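Local atomic coordinates of putative (Helicobacter pylori, PDB entry 4O8S), a protein that belongs to the nucleotidyltransferase superfamily and probably transfers nucleotides, being related to the AbiEii toxins of type IV toxin–antitoxin systems. Residues M25-G29 with E30-Y34; R122-I126 with E127-D131. All blocks are in the same frame, centred on the assembly; numbering follows the deposited sequence.

Interaction 1 (M25-G29 with E30-Y34)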
loop_
_atom_site.group_PDB
_atom_site.type_symbol
_atom_site.label_atom_id
_atom_site.label_comp_id
_atom_site.label_asym_id
_atom_site.label_seq_id
_atom_site.Cartn_x
_atom_site.Cartn_y
_atom_site.Cartn_z
HETATM N N MSE A 25 -0.144 -8.591 -13.809
HETATM C CA MSE A 25 -0.650 -7.696 -12.757
HETATM C C MSE A 25 0.253 -7.691 -11.513
HETATM O O MSE A 25 0.606 -8.748 -11.006
HETATM C CB MSE A 25 -2.048 -8.145 -12.334
HETATM C CG MSE A 25 -3.067 -8.051 -13.438
HETATM SE SE MSE A 25 -3.907 -6.249 -13.452
HETATM C CE MSE A 25 -5.292 -6.522 -12.134
ATOM N N VAL A 26 0.593 -6.503 -11.016
ATOM C CA VAL A 26 1.415 -6.360 -9.815
ATOM C C VAL A 26 0.657 -5.541 -8.773
ATOM O O VAL A 26 0.330 -4.359 -9.023
ATOM C CB VAL A 26 2.719 -5.608 -10.130
ATOM C CG1 VAL A 26 3.643 -5.559 -8.874
ATOM C CG2 VAL A 26 3.422 -6.239 -11.343
ATOM N N LEU A 27 0.367 -6.155 -7.623
ATOM C CA LEU A 27 -0.286 -5.461 -6.500
ATOM C C LEU A 27 0.676 -4.458 -5.892
ATOM O O LEU A 27 1.851 -4.771 -5.662
ATOM C CB LEU A 27 -0.715 -6.460 -5.428
ATOM C CG LEU A 27 -1.595 -6.024 -4.244
ATOM C CD1 LEU A 27 -3.027 -5.735 -4.708
ATOM C CD2 LEU A 27 -1.582 -7.107 -3.142
ATOM N N LYS A 28 0.190 -3.242 -5.636
ATOM C CA LYS A 28 1.016 -2.218 -5.038
ATOM C C LYS A 28 0.277 -1.553 -3.886
ATOM O O LYS A 28 -0.764 -2.033 -3.439
ATOM C CB LYS A 28 1.411 -1.163 -6.078
ATOM C CG LYS A 28 0.195 -0.493 -6.725
ATOM C CD LYS A 28 0.617 0.602 -7.714
ATOM C CE LYS A 28 -0.636 1.215 -8.376
ATOM N NZ LYS A 28 -0.266 2.287 -9.338
ATOM N N GLY A 29 0.850 -0.461 -3.402
ATOM C CA GLY A 29 0.239 0.357 -2.379
ATOM C C GLY A 29 -0.082 -0.328 -1.075
ATOM O O GLY A 29 0.621 -1.264 -0.628
ATOM N N GLU A 30 -1.174 0.125 -0.468
ATOM C CA GLU A 30 -1.478 -0.224 0.910
ATOM C C GLU A 30 -1.791 -1.682 1.105
ATOM O O GLU A 30 -1.347 -2.305 2.076
ATOM C CB GLU A 30 -2.618 0.665 1.412
ATOM C CG GLU A 30 -2.118 2.097 1.509
ATOM C CD GLU A 30 -3.222 3.125 1.637
ATOM O OE1 GLU A 30 -4.380 2.745 1.946
ATOM O OE2 GLU A 30 -2.908 4.324 1.450
ATOM N N THR A 31 -2.562 -2.246 0.192
ATOM C CA THR A 31 -2.956 -3.632 0.364
ATOM C C THR A 31 -1.798 -4.571 0.011
ATOM O O THR A 31 -1.785 -5.724 0.446
ATOM C CB THR A 31 -4.286 -3.927 -0.367
ATOM O OG1 THR A 31 -5.306 -3.057 0.182
ATOM C CG2 THR A 31 -4.733 -5.395 -0.194
ATOM N N ALA A 32 -0.804 -4.073 -0.724
ATOM C CA ALA A 32 0.428 -4.854 -0.928
ATOM C C ALA A 32 1.159 -4.970 0.404
ATOM O O ALA A 32 1.599 -6.056 0.805
ATOM C CB ALA A 32 1.326 -4.186 -1.945
ATOM N N LEU A 33 1.251 -3.857 1.117
ATOM C CA LEU A 33 1.823 -3.889 2.467
ATOM C C LEU A 33 1.062 -4.851 3.395
ATOM O O LEU A 33 1.674 -5.621 4.157
ATOM C CB LEU A 33 1.865 -2.488 3.061
ATOM C CG LEU A 33 2.836 -1.521 2.385
ATOM C CD1 LEU A 33 2.696 -0.136 2.994
ATOM C CD2 LEU A 33 4.286 -2.012 2.516
ATOM N N TYR A 34 -0.266 -4.845 3.300
ATOM C CA TYR A 34 -1.084 -5.687 4.169
ATOM C C TYR A 34 -1.011 -7.186 3.869
ATOM O O TYR A 34 -0.888 -7.991 4.798
ATOM C CB TYR A 34 -2.545 -5.236 4.148
ATOM C CG TYR A 34 -3.440 -6.099 5.006
ATOM C CD1 TYR A 34 -3.356 -6.051 6.399
ATOM C CD2 TYR A 34 -4.361 -6.968 4.435
ATOM C CE1 TYR A 34 -4.182 -6.842 7.203
ATOM C CE2 TYR A 34 -5.190 -7.771 5.234
ATOM C CZ TYR A 34 -5.089 -7.700 6.620
ATOM O OH TYR A 34 -5.896 -8.481 7.427
#
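G29 O is approached by L33 N in the carbonyl plane, by A32 from one face and by L33 CG from the other. The bond from L33 N to G29 O is 3.2 Å long with an N-H...O angle of 162°, which closes a regular helical turn. A32 CB sits 3.3 Å from G29 O, and A32 N reaches the same oxygen from that side in a weak bond; L33 CG comes to 3.7 Å from G29 O. The K28 carbonyl is met differently: A32 CB stands almost squarely above its oxygen, 3.4 Å from K28 O, and the bond from A32 N to K28 O, also made from above the plane, is weak. L27 places CG anti to its backbone N (chi1 -171°), and its CD2 lies 3.7 Å from A32 CA. G29 (phi 59°) makes the turn from strand to helix, at a position consistent with the first glycine of the hG[GS] motif of this superfamily, with E30 here in the second place. Strand 46-50 receives L27 and T31 through L46, and K28 NZ pairs with D49. Helix 147-159 touches E30 and L33, E30 also pairs with K133 and R41, and strand 121-124 packs on A32 through I123.

Interaction 2 (R122-I126 with E127-D131)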
loop_
_atom_site.group_PDB
_atom_site.type_symbol
_atom_site.label_atom_id
_atom_site.label_comp_id
_atom_site.label_asym_id
_atom_site.label_seq_id
_atom_site.Cartn_x
_atom_site.Cartn_y
_atom_site.Cartn_z
ATOM N N ARG A 122 1.924 -11.730 -6.866
ATOM C CA ARG A 122 2.837 -10.759 -7.471
ATOM C C ARG A 122 2.630 -9.383 -6.829
ATOM O O ARG A 122 1.521 -8.814 -6.869
ATOM C CB ARG A 122 2.593 -10.672 -8.981
ATOM C CG ARG A 122 2.935 -11.965 -9.748
ATOM C CD ARG A 122 2.425 -11.919 -11.203
ATOM N NE ARG A 122 2.705 -10.647 -11.878
ATOM C CZ ARG A 122 3.869 -10.340 -12.447
ATOM N NH1 ARG A 122 4.877 -11.207 -12.416
ATOM N NH2 ARG A 122 4.036 -9.166 -13.048
ATOM N N ILE A 123 3.683 -8.852 -6.219
ATOM C CA ILE A 123 3.561 -7.658 -5.392
ATOM C C ILE A 123 4.759 -6.757 -5.662
ATOM O O ILE A 123 5.862 -7.251 -5.948
ATOM C CB ILE A 123 3.508 -8.050 -3.886
ATOM C CG1 ILE A 123 2.277 -8.916 -3.599
ATOM C CG2 ILE A 123 3.445 -6.837 -2.985
ATOM C CD1 ILE A 123 1.974 -9.068 -2.088
ATOM N N ALA A 124 4.551 -5.442 -5.577
ATOM C CA ALA A 124 5.620 -4.467 -5.809
ATOM C C ALA A 124 6.686 -4.589 -4.724
ATOM O O ALA A 124 6.369 -4.950 -3.574
ATOM C CB ALA A 124 5.051 -3.047 -5.792
ATOM N N LYS A 125 7.928 -4.243 -5.056
ATOM C CA LYS A 125 8.988 -4.225 -4.045
ATOM C C LYS A 125 8.796 -3.079 -3.063
ATOM O O LYS A 125 8.198 -2.045 -3.397
ATOM C CB LYS A 125 10.376 -4.116 -4.688
ATOM C CG LYS A 125 10.743 -5.297 -5.577
ATOM C CD LYS A 125 12.087 -5.054 -6.255
ATOM C CE LYS A 125 12.601 -6.332 -6.928
ATOM N NZ LYS A 125 13.932 -6.118 -7.588
ATOM N N ILE A 126 9.336 -3.265 -1.860
ATOM C CA ILE A 126 9.165 -2.308 -0.779
ATOM C C ILE A 126 9.629 -0.914 -1.180
ATOM O O ILE A 126 8.973 0.099 -0.854
ATOM C CB ILE A 126 9.956 -2.738 0.488
ATOM C CG1 ILE A 126 9.308 -3.952 1.141
ATOM C CG2 ILE A 126 10.017 -1.598 1.504
ATOM C CD1 ILE A 126 8.034 -3.600 1.856
ATOM N N GLU A 127 10.760 -0.835 -1.872
ATOM C CA GLU A 127 11.292 0.483 -2.201
ATOM C C GLU A 127 10.365 1.255 -3.145
ATOM O O GLU A 127 10.281 2.473 -3.073
ATOM C CB GLU A 127 12.750 0.421 -2.718
ATOM C CG GLU A 127 12.998 -0.480 -3.914
ATOM C CD GLU A 127 14.298 -0.130 -4.659
ATOM O OE1 GLU A 127 14.443 -0.541 -5.840
ATOM O OE2 GLU A 127 15.171 0.556 -4.065
ATOM N N ARG A 128 9.638 0.545 -4.001
ATOM C CA ARG A 128 8.670 1.204 -4.879
ATOM C C ARG A 128 7.473 1.688 -4.048
ATOM O O ARG A 128 6.953 2.790 -4.255
ATOM C CB ARG A 128 8.218 0.230 -5.973
ATOM C CG ARG A 128 7.382 0.828 -7.122
ATOM C CD ARG A 128 7.148 -0.262 -8.183
ATOM N NE ARG A 128 6.237 0.102 -9.277
ATOM C CZ ARG A 128 6.621 0.340 -10.535
ATOM N NH1 ARG A 128 7.905 0.278 -10.873
ATOM N NH2 ARG A 128 5.715 0.645 -11.458
ATOM N N ILE A 129 7.045 0.876 -3.087
ATOM C CA ILE A 129 5.965 1.305 -2.213
ATOM C C ILE A 129 6.349 2.566 -1.425
ATOM O O ILE A 129 5.547 3.497 -1.310
ATOM C CB ILE A 129 5.506 0.175 -1.283
ATOM C CG1 ILE A 129 5.027 -1.009 -2.145
ATOM C CG2 ILE A 129 4.394 0.681 -0.360
ATOM C CD1 ILE A 129 4.890 -2.341 -1.397
ATOM N N ILE A 130 7.567 2.600 -0.895
ATOM C CA ILE A 130 8.056 3.764 -0.155
ATOM C C ILE A 130 8.035 5.002 -1.056
ATOM O O ILE A 130 7.533 6.061 -0.667
ATOM C CB ILE A 130 9.521 3.557 0.330
ATOM C CG1 ILE A 130 9.619 2.375 1.304
ATOM C CG2 ILE A 130 10.027 4.802 1.034
ATOM C CD1 ILE A 130 11.031 2.078 1.752
ATOM N N ASP A 131 8.612 4.858 -2.248
ATOM C CA ASP A 131 8.729 5.941 -3.234
ATOM C C ASP A 131 7.344 6.515 -3.560
ATOM O O ASP A 131 7.136 7.736 -3.525
ATOM C CB ASP A 131 9.419 5.387 -4.487
ATOM C CG ASP A 131 9.777 6.463 -5.514
ATOM O OD1 ASP A 131 10.005 7.639 -5.146
ATOM O OD2 ASP A 131 9.849 6.106 -6.712
#
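I126 and I130, one helical turn apart, meet through their branches: I126 CG2 lies 3.8 Å from I130 CD1, the two side chains slanting across each other. Their shapes differ. In I130 the CB-CG1 bond points back over the first turn, bringing CG1 to 3.2 Å from I126 O, and the extended chi2 (177°) sends CD1 outward across I126 CG2. Rotation about the CA-CB bond of I126 (chi1 -71°) sets its CG2 methyl anti to the backbone N, where it meets I130; the bend at chi2 affects only CD1. I129 has nearly the I130 conformation but faces the incoming strand: its CD1 rests 3.7 Å from A124 O, and its CG1 lies 4.2 Å from A124 CB. A124 O also accepts a hydrogen bond from Y37 OH.

The stretch is the junction between the second strand of the hairpin 115-118/121-124 and helix 126-139, with K125 at the N-cap position. The cap residue contributes its backbone oxygen to the first turn: I129 N bonds to K125 O at 3.2 Å, in the carbonyl plane, and R128 N adds a weak bond to the same atom. The next carbonyl in turn holds I130 N, 2.9 Å from I126 O and nearly in line with the C=O bond.

R128 leaves the helix with CG anti to its backbone N (chi1 -170°) and stays extended as far as NE. Its CB touches K125 O, and its CD lies 4.2 Å from A124 CB, so the aliphatic part runs past the end of the strand before NH2 reaches D49 in a salt bridge and the D108 carbonyl in a hydrogen bond. K125 NZ bonds to the S113 carbonyl and stays 5.9 Å from E127 OE1, too far for a direct ion pair.

In the fold
Interactions 1 and 2 are two strand-to-helix junctions laid side by side, their centres about 8 Å apart. The strands are joined by L27 O to A124 N at 2.8 Å, a probable hydrogen bond, and M25 O is 3.0 Å from R122 NE. V26 CG1 packs 3.4 Å from A124 N. The helices meet as well: I129 lies against A32 and L33, and I126 against L33. D49 is shared between the two junctions, one basic residue coming from each. D45-L46-D47, at the start of strand 46-50, fits the D-x-D pattern expected near the metal site of nucleotidyltransferases; both junctions therefore probably border the catalytic region.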